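Side-chain contacts in glycoside hydrolase family 61 (Trichoderma reesei QM6a, PDB 5O2X), which probably cleaves cellulose oxidatively, as a copper-dependent lytic polysaccharide monooxygenase of Auxiliary Activity family 9: residues A[44-47]-A[48-51]; A[131-135]-A[136-140]. All blocks are in the same frame, centred on the assembly; numbering follows the deposited sequence. Where two conformers were deposited one is given.

Contact 1 of 2, residues A[44-47]-A[48-51]. With MAN (alpha-D-mannopyranose), chain E.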
ATOM      1  N   VAL A  44      -1.748  11.981  -2.592  1.00  4.27           N
ATOM      2  CA  VAL A  44      -0.982  12.380  -3.770  1.00  4.46           C
ATOM      3  C   VAL A  44      -1.929  12.416  -4.951  1.00  4.45           C
ATOM      4  O   VAL A  44      -2.715  11.477  -5.153  1.00  5.29           O
ATOM      5  CB  VAL A  44       0.202  11.405  -4.013  1.00  4.54           C
ATOM      6  CG1 VAL A  44       1.023  11.877  -5.200  1.00  4.96           C
ATOM      7  CG2 VAL A  44       1.060  11.260  -2.780  1.00  5.20           C
ATOM      8  N   SER A  45      -1.903  13.505  -5.718  0.95  4.68           N
ATOM      9  CA  SER A  45      -2.806  13.686  -6.834  0.95  4.97           C
ATOM     10  C   SER A  45      -2.158  13.267  -8.143  0.95  4.57           C
ATOM     11  O   SER A  45      -0.932  13.136  -8.249  0.95  4.73           O
ATOM     12  CB  SER A  45      -3.192  15.181  -6.948  0.95  5.96           C
ATOM     13  OG  SER A  45      -3.903  15.639  -5.842  0.95  6.23           O
ATOM     14  N   PRO A  46      -2.965  13.137  -9.220  1.00  4.70           N
ATOM     15  CA  PRO A  46      -2.415  12.772 -10.528  1.00  4.89           C
ATOM     16  C   PRO A  46      -1.338  13.715 -11.055  1.00  5.25           C
ATOM     17  O   PRO A  46      -0.454  13.264 -11.782  1.00  5.45           O
ATOM     18  CB  PRO A  46      -3.659  12.712 -11.433  1.00  5.23           C
ATOM     19  CG  PRO A  46      -4.748  12.288 -10.495  1.00  5.36           C
ATOM     20  CD  PRO A  46      -4.446  13.029  -9.206  1.00  5.15           C
ATOM     21  N   ASP A  47      -1.393  14.992 -10.692  1.00  5.57           N
ATOM     22  CA  ASP A  47      -0.365  15.922 -11.105  0.75  6.14           C
ATOM     23  C   ASP A  47       0.989  15.660 -10.424  1.00  5.86           C
ATOM     24  O   ASP A  47       1.960  16.313 -10.784  1.00  7.32           O
ATOM     25  CB  ASP A  47      -0.811  17.394 -11.009  0.75  7.96           C
ATOM     26  CG  ASP A  47      -1.029  17.890  -9.563  0.75  9.72           C
ATOM     27  OD1 ASP A  47      -0.789  17.165  -8.625  0.75 11.75           O
ATOM     28  OD2 ASP A  47      -1.537  19.004  -9.351  0.75 16.67           O
ATOM     29  N   ALA A  48       1.056  14.660  -9.551  1.00  5.27           N
ATOM     30  CA  ALA A  48       2.289  14.199  -8.959  1.00  5.25           C
ATOM     31  C   ALA A  48       2.586  12.739  -9.268  1.00  5.03           C
ATOM     32  O   ALA A  48       3.520  12.169  -8.695  1.00  5.43           O
ATOM     33  CB  ALA A  48       2.310  14.487  -7.457  1.00  5.33           C
ATOM     34  N   TYR A  49       1.875  12.156 -10.221  1.00  4.88           N
ATOM     35  CA  TYR A  49       2.140  10.756 -10.560  1.00  4.77           C
ATOM     36  C   TYR A  49       3.515  10.535 -11.191  1.00  4.71           C
ATOM     37  O   TYR A  49       4.027   9.419 -11.158  1.00  5.03           O
ATOM     38  CB  TYR A  49       1.086  10.225 -11.524  1.00  4.70           C
ATOM     39  CG  TYR A  49      -0.260   9.890 -10.932  1.00  4.43           C
ATOM     40  CD1 TYR A  49      -0.526   9.866  -9.561  1.00  4.42           C
ATOM     41  CD2 TYR A  49      -1.307   9.583 -11.797  1.00  4.66           C
ATOM     42  CE1 TYR A  49      -1.780   9.508  -9.071  1.00  4.45           C
ATOM     43  CE2 TYR A  49      -2.555   9.208 -11.316  1.00  4.62           C
ATOM     44  CZ  TYR A  49      -2.775   9.129  -9.963  1.00  4.41           C
ATOM     45  OH  TYR A  49      -4.020   8.739  -9.537  1.00  4.95           O
ATOM     46  N   GLN A  50       4.084  11.588 -11.806  1.00  4.89           N
ATOM     47  CA  GLN A  50       5.403  11.509 -12.386  1.00  5.21           C
ATOM     48  C   GLN A  50       6.468  12.158 -11.495  1.00  5.64           C
ATOM     49  O   GLN A  50       7.568  12.410 -11.943  1.00  7.35           O
ATOM     50  CB  GLN A  50       5.414  12.027 -13.830  1.00  5.76           C
ATOM     51  CG  GLN A  50       5.003  10.934 -14.850  1.00  6.29           C
ATOM     52  CD  GLN A  50       3.558  10.470 -14.742  1.00  6.09           C
ATOM     53  OE1 GLN A  50       2.645  11.224 -15.066  1.00  7.32           O
ATOM     54  NE2 GLN A  50       3.360   9.235 -14.305  1.00  6.18           N
ATOM     55  N   ASN A  51       6.111  12.400 -10.225  1.00  5.45           N
ATOM     56  CA  ASN A  51       6.939  13.034  -9.203  0.70  6.15           C
ATOM     57  C   ASN A  51       7.285  11.987  -8.166  1.00  5.48           C
ATOM     58  O   ASN A  51       6.479  11.087  -7.912  1.00  5.16           O
ATOM     59  CB  ASN A  51       6.083  14.141  -8.528  0.70  7.77           C
ATOM     60  CG  ASN A  51       6.838  14.900  -7.450  0.70  9.29           C
ATOM     61  OD1 ASN A  51       6.917  14.530  -6.213  0.70  8.17           O
ATOM     62  ND2 ASN A  51       7.469  15.967  -7.885  0.70 11.82           N
TER
HETATM   63  C1  MAN E 304       9.190   8.509 -13.276  0.75  5.55           C
HETATM   64  C2  MAN E 304      10.246   7.751 -14.033  0.75  6.62           C
HETATM   65  C3  MAN E 304      11.567   7.833 -13.224  0.75  7.41           C
HETATM   66  C4  MAN E 304      11.956   9.266 -12.838  0.75  8.27           C
HETATM   67  C5  MAN E 304      10.777   9.981 -12.219  0.75  6.69           C
HETATM   68  C6  MAN E 304      10.992  11.474 -12.026  0.75  6.97           C
HETATM   69  O2  MAN E 304      10.445   8.364 -15.293  0.75  8.08           O
HETATM   70  O3  MAN E 304      12.655   7.200 -13.922  0.75  8.79           O
HETATM   71  O4  MAN E 304      13.000   9.250 -11.856  0.75  9.83           O
HETATM   72  O5  MAN E 304       9.588   9.849 -13.038  0.75  6.13           O
HETATM   73  O6  MAN E 304      10.101  12.049 -11.137  0.75  6.54           O
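Val44 meets Ala48 through one methyl. Val44 CG1 is anti to the backbone N (chi1 -177°), and this sets it 3.7 Å from Ala48 CB. The valine is buried and also rests on Ile54 and His57. Ser45 contributes its backbone. Ser45 O accepts a hydrogen bond from Ala48 N at 2.8 Å, with the donor well above the carbonyl plane. Pro46 makes the main contact with a side chain, that of Tyr49. Pro46 CA sits over the centre of the Tyr49 ring, 3.4 Å from the centroid and 2° off the ring normal. This is a CH-pi contact onto one ring face. The proline ring runs alongside the tyrosine and points the same way. Pro46 CB lies 3.7 Å from Tyr49 CE2, and Pro46 CG lies 3.7 Å from Tyr49 OH. Pro46 O also accepts a hydrogen bond from Tyr49 N at 3.0 Å. Proline and tyrosine are thus joined by a backbone hydrogen bond and a CH-pi contact. Asp47 turns its CB away from residues 48-51. Beyond it, Ala48 to Asn51 form a type I beta turn, in which Asn51 N bonds to Ala48 O at 3.0 Å. Asn51 OD1 then accepts a hydrogen bond from Asp53 N, at the approach to helix 53-56. O6 of a mannose attached to the protein donates to Gln50 O at 2.7 Å. The chemistry is that of a short 3-10 turn running into a beta turn. Backbone bonds set the path of the chain, while the proline covers one face of the tyrosine. The tyrosine hydroxyl bonds to Asn173, so both the face and the polar end of Tyr49 are held. This would restrict rotation of the ring.

Contact 2 of 2, residues A[131-135]-A[136-140]; sequences DVLIS and NNNTW. With NAG (2-acetamido-2-deoxy-beta-D-glucopyranose), chain C; MAN (alpha-D-mannopyranose), chain M; MAN (alpha-D-mannopyranose), chain L.
The end of helix 129-135 and the tight turn into strand 139-143 form this contact, which includes an N-glycosylation site. Asn137 ND2 is bonded covalently to C1 of an N-acetylglucosamine, within the sequon Asn137-Asn138-Thr139. Asn137 ND2 also donates to O2 of a mannose at 2.9 Å. Asn136 is the first residue to leave helical geometry and the centre of an inverse gamma turn. Asn136 N bonds to Val132 O at 3.0 Å, closing the last helical turn. Leu133 O takes weak bonds from the backbone N of Asn136, Asn138 and Thr139, so several donors share one helix-end carbonyl. Thr139 OG1 donates to Asn136 O at 2.7 Å, in the carbonyl plane. This ties the sequon threonine back across the turn.

Leu133 carries the apolar part. With CG anti to the backbone N (chi1 174°), its branches reach over the returning chain. Leu133 CD2 lies 3.7 Å from Asn138 CA, and Leu133 CD1 approaches Trp140 CB. Leu133 CA makes a C-H...O contact of 3.3 Å with Thr139 O. Cutting Leu133 back to an alanine is likely to open a gap against Asn138 and take away the contact with Trp140. Val132 CG1 adds a looser contact, 4.2 Å from Trp140 CZ3. A water donates to both Ile134 O and Asn138 OD1, bridging helix and turn. Asn138 OD1 also accepts a hydrogen bond from Trp84 N, and Asn138 ND2 bonds to Trp79 O.

Strand 139-143 pairs antiparallel with strand 74-80, at the margin of the five-stranded sheet. Leu133 packs on Trp79 of that strand and on Ile90 of strand 90-96. Trp140 reaches Ile90 too, and its NE1 bonds to Asp115 on strand 110-121. Strands 90-96 and 110-121 belong to the second, larger sheet, so the contact touches both sheets.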
ATOM      1  N   ASP A 131     -14.951  -0.596   0.642  1.00  4.79           N
ATOM      2  CA  ASP A 131     -16.073  -1.013   1.466  1.00  5.04           C
ATOM      3  C   ASP A 131     -15.760  -2.270   2.260  1.00  4.54           C
ATOM      4  O   ASP A 131     -16.242  -2.437   3.387  1.00  5.14           O
ATOM      5  CB  ASP A 131     -17.314  -1.212   0.619  1.00  5.87           C
ATOM      6  CG  ASP A 131     -17.754   0.096  -0.032  1.00  6.56           C
ATOM      7  OD1 ASP A 131     -18.072   1.035   0.756  1.00  7.77           O
ATOM      8  OD2 ASP A 131     -17.761   0.178  -1.257  1.00  7.63           O
ATOM      9  N   VAL A 132     -14.949  -3.163   1.690  1.00  4.65           N
ATOM     10  CA  VAL A 132     -14.503  -4.360   2.407  1.00  4.30           C
ATOM     11  C   VAL A 132     -13.577  -3.936   3.563  1.00  4.06           C
ATOM     12  O   VAL A 132     -13.721  -4.404   4.696  1.00  4.60           O
ATOM     13  CB  VAL A 132     -13.807  -5.327   1.454  1.00  4.49           C
ATOM     14  CG1 VAL A 132     -13.320  -6.556   2.192  1.00  5.16           C
ATOM     15  CG2 VAL A 132     -14.749  -5.730   0.329  1.00  5.17           C
ATOM     16  N   LEU A 133     -12.641  -3.030   3.267  1.00  4.00           N
ATOM     17  CA  LEU A 133     -11.770  -2.498   4.301  1.00  4.18           C
ATOM     18  C   LEU A 133     -12.599  -1.883   5.426  1.00  4.31           C
ATOM     19  O   LEU A 133     -12.333  -2.124   6.626  1.00  4.55           O
ATOM     20  CB  LEU A 133     -10.808  -1.473   3.671  1.00  4.63           C
ATOM     21  CG  LEU A 133      -9.913  -0.700   4.629  1.00  4.67           C
ATOM     22  CD1 LEU A 133      -8.559  -0.450   3.990  1.00  5.89           C
ATOM     23  CD2 LEU A 133     -10.536   0.614   5.033  1.00  4.83           C
ATOM     24  N   ILE A 134     -13.607  -1.085   5.093  1.00  4.46           N
ATOM     25  CA  ILE A 134     -14.444  -0.426   6.120  1.00  4.72           C
ATOM     26  C   ILE A 134     -15.144  -1.500   6.959  1.00  5.13           C
ATOM     27  O   ILE A 134     -15.198  -1.408   8.193  1.00  5.54           O
ATOM     28  CB  ILE A 134     -15.448   0.513   5.461  1.00  5.35           C
ATOM     29  CG1 ILE A 134     -14.705   1.711   4.851  1.00  5.50           C
ATOM     30  CG2 ILE A 134     -16.511   0.974   6.437  1.00  6.13           C
ATOM     31  CD1 ILE A 134     -15.508   2.483   3.806  1.00  6.34           C
ATOM     32  N   SER A 135     -15.698  -2.526   6.304  1.00  5.08           N
ATOM     33  CA  SER A 135     -16.419  -3.563   7.026  0.82  5.29           C
ATOM     34  C   SER A 135     -15.536  -4.306   8.014  1.00  5.06           C
ATOM     35  O   SER A 135     -15.987  -4.683   9.077  1.00  7.04           O
ATOM     36  CB  SER A 135     -16.994  -4.534   5.993  0.82  5.88           C
ATOM     37  OG  SER A 135     -17.664  -5.581   6.673  0.82  7.18           O
ATOM     38  N   ASN A 136     -14.271  -4.512   7.662  1.00  4.74           N
ATOM     39  CA  ASN A 136     -13.334  -5.243   8.504  1.00  4.55           C
ATOM     40  C   ASN A 136     -12.542  -4.334   9.425  1.00  4.51           C
ATOM     41  O   ASN A 136     -11.337  -4.459   9.602  1.00  4.66           O
ATOM     42  CB  ASN A 136     -12.410  -6.087   7.600  1.00  4.79           C
ATOM     43  CG  ASN A 136     -13.171  -7.203   6.900  1.00  4.97           C
ATOM     44  OD1 ASN A 136     -12.987  -7.406   5.656  1.00  6.83           O
ATOM     45  ND2 ASN A 136     -13.950  -7.902   7.600  1.00  5.06           N
ATOM     46  N   ASN A 137     -13.271  -3.393  10.055  1.00  4.88           N
ATOM     47  CA  ASN A 137     -12.677  -2.452  11.003  1.00  4.85           C
ATOM     48  C   ASN A 137     -11.445  -1.761  10.432  1.00  4.44           C
ATOM     49  O   ASN A 137     -10.448  -1.564  11.142  1.00  4.44           O
ATOM     50  CB  ASN A 137     -12.382  -3.042  12.383  1.00  5.31           C
ATOM     51  CG  ASN A 137     -12.147  -1.945  13.403  1.00  5.67           C
ATOM     52  OD1 ASN A 137     -12.871  -0.936  13.403  1.00  6.29           O
ATOM     53  ND2 ASN A 137     -11.167  -2.122  14.273  1.00  5.90           N
ATOM     54  N   ASN A 138     -11.540  -1.314   9.171  1.00  4.21           N
ATOM     55  CA  ASN A 138     -10.512  -0.497   8.584  1.00  4.30           C
ATOM     56  C   ASN A 138      -9.200  -1.232   8.332  1.00  4.41           C
ATOM     57  O   ASN A 138      -8.116  -0.671   8.434  1.00  5.12           O
ATOM     58  CB  ASN A 138     -10.253   0.809   9.389  1.00  4.60           C
ATOM     59  CG  ASN A 138     -10.892   2.028   8.803  1.00  4.21           C
ATOM     60  OD1 ASN A 138     -11.993   1.976   8.225  1.00  5.46           O
ATOM     61  ND2 ASN A 138     -10.192   3.147   8.936  1.00  4.64           N
ATOM     62  N   THR A 139      -9.326  -2.518   7.940  1.00  4.19           N
ATOM     63  CA  THR A 139      -8.149  -3.319   7.675  1.00  4.12           C
ATOM     64  C   THR A 139      -8.182  -3.871   6.269  1.00  4.02           C
ATOM     65  O   THR A 139      -9.234  -4.033   5.637  1.00  4.22           O
ATOM     66  CB  THR A 139      -7.964  -4.457   8.686  1.00  3.97           C
ATOM     67  OG1 THR A 139      -8.995  -5.444   8.554  1.00  4.43           O
ATOM     68  CG2 THR A 139      -7.896  -3.935  10.106  1.00  4.34           C
ATOM     69  N   TRP A 140      -6.979  -4.240   5.801  1.00  4.13           N
ATOM     70  CA  TRP A 140      -6.773  -4.969   4.538  1.00  4.19           C
ATOM     71  C   TRP A 140      -5.723  -5.998   4.807  1.00  4.32           C
ATOM     72  O   TRP A 140      -4.736  -5.717   5.511  1.00  4.55           O
ATOM     73  CB  TRP A 140      -6.332  -4.035   3.415  1.00  4.38           C
ATOM     74  CG  TRP A 140      -6.320  -4.684   2.075  1.00  4.26           C
ATOM     75  CD1 TRP A 140      -5.232  -5.155   1.368  1.00  4.34           C
ATOM     76  CD2 TRP A 140      -7.464  -5.021   1.292  1.00  4.21           C
ATOM     77  NE1 TRP A 140      -5.632  -5.724   0.200  1.00  4.63           N
ATOM     78  CE2 TRP A 140      -6.996  -5.676   0.112  1.00  4.68           C
ATOM     79  CE3 TRP A 140      -8.841  -4.831   1.453  1.00  5.04           C
ATOM     80  CZ2 TRP A 140      -7.866  -6.123  -0.894  1.00  5.17           C
ATOM     81  CZ3 TRP A 140      -9.685  -5.252   0.464  1.00  5.65           C
ATOM     82  CH2 TRP A 140      -9.212  -5.914  -0.678  1.00  5.92           C
TER
HETATM   83  C1  NAG C 302     -10.797  -1.109  15.259  0.85  5.59           C
HETATM   84  C2  NAG C 302     -10.580  -1.658  16.637  0.85  5.50           C
HETATM   85  C3  NAG C 302     -10.245  -0.491  17.563  0.85  6.62           C
HETATM   86  C4  NAG C 302      -9.062   0.290  17.067  0.85  6.68           C
HETATM   87  C5  NAG C 302      -9.223   0.658  15.600  0.85  6.92           C
HETATM   88  C6  NAG C 302      -7.947   1.166  14.997  0.85  7.85           C
HETATM   89  C7  NAG C 302     -11.681  -3.480  17.814  0.85  5.95           C
HETATM   90  C8  NAG C 302     -12.984  -4.087  18.226  0.85  7.06           C
HETATM   91  N2  NAG C 302     -11.751  -2.365  17.096  0.85  5.58           N
HETATM   92  O3  NAG C 302     -10.002  -0.932  18.909  0.85  7.34           O
HETATM   93  O4  NAG C 302      -8.873   1.500  17.829  0.85  8.56           O
HETATM   94  O5  NAG C 302      -9.575  -0.527  14.825  0.85  5.76           O
HETATM   95  O6  NAG C 302      -6.878   0.249  15.172  0.85  8.03           O
HETATM   96  O7  NAG C 302     -10.592  -4.006  18.099  0.85  6.54           O
HETATM   97  C1  MAN M 312      -9.605  -5.672  12.779  1.00  5.09           C
HETATM   98  C2  MAN M 312      -8.480  -5.177  13.644  1.00  5.28           C
HETATM   99  C3  MAN M 312      -8.309  -6.045  14.871  1.00  5.14           C
HETATM  100  C4  MAN M 312      -9.607  -6.233  15.613  1.00  5.39           C
HETATM  101  C5  MAN M 312     -10.708  -6.662  14.649  1.00  5.48           C
HETATM  102  C6  MAN M 312     -12.071  -6.684  15.296  1.00  6.99           C
HETATM  103  O2  MAN M 312      -8.806  -3.838  14.029  1.00  5.89           O
HETATM  104  O3  MAN M 312      -7.329  -5.478  15.754  1.00  6.12           O
HETATM  105  O4  MAN M 312      -9.425  -7.250  16.609  1.00  6.32           O
HETATM  106  O5  MAN M 312     -10.796  -5.805  13.515  1.00  5.20           O
HETATM  107  O6  MAN M 312     -13.041  -7.256  14.416  1.00  9.66           O
HETATM  108  C1  MAN L 311     -10.048 -11.131  -2.032  1.00  4.79           C
HETATM  109  C2  MAN L 311     -10.969 -12.217  -2.564  1.00  4.84           C
HETATM  110  C3  MAN L 311     -12.088 -11.634  -3.411  1.00  5.03           C
HETATM  111  C4  MAN L 311     -12.854 -10.577  -2.635  1.00  4.94           C
HETATM  112  C5  MAN L 311     -11.861  -9.530  -2.117  1.00  5.00           C
HETATM  113  C6  MAN L 311     -12.525  -8.528  -1.200  1.00  5.64           C
HETATM  114  O2  MAN L 311     -11.491 -12.958  -1.458  1.00  4.90           O
HETATM  115  O3  MAN L 311     -12.979 -12.672  -3.870  1.00  5.55           O
HETATM  116  O4  MAN L 311     -13.800  -9.892  -3.436  1.00  5.29           O
HETATM  117  O5  MAN L 311     -10.816 -10.146  -1.350  1.00  4.96           O
HETATM  118  O6  MAN L 311     -13.155  -9.152  -0.067  1.00  6.02           O
HETATM  119  O   HOH W   1     -14.268   0.752   9.537  0.74  5.88           O

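Contact 1 and contact 2 are both local and partly buried. Their centres are 26 Å apart, their nearest atoms about 16 Å, and they share no helix or strand. Contact 1 shapes a loop leading into helix 53-56, whereas contact 2 turns a helix end into an edge strand. The buried parts differ. In 44-51 a proline covers an aromatic face, while in 131-140 aliphatic side chains pack beside a tryptophan and join strands of two sheets. Each also lies beside a sugar. The mannose at contact 1 bonds to a backbone carbonyl, but contact 2 holds a covalent N-glycan as well.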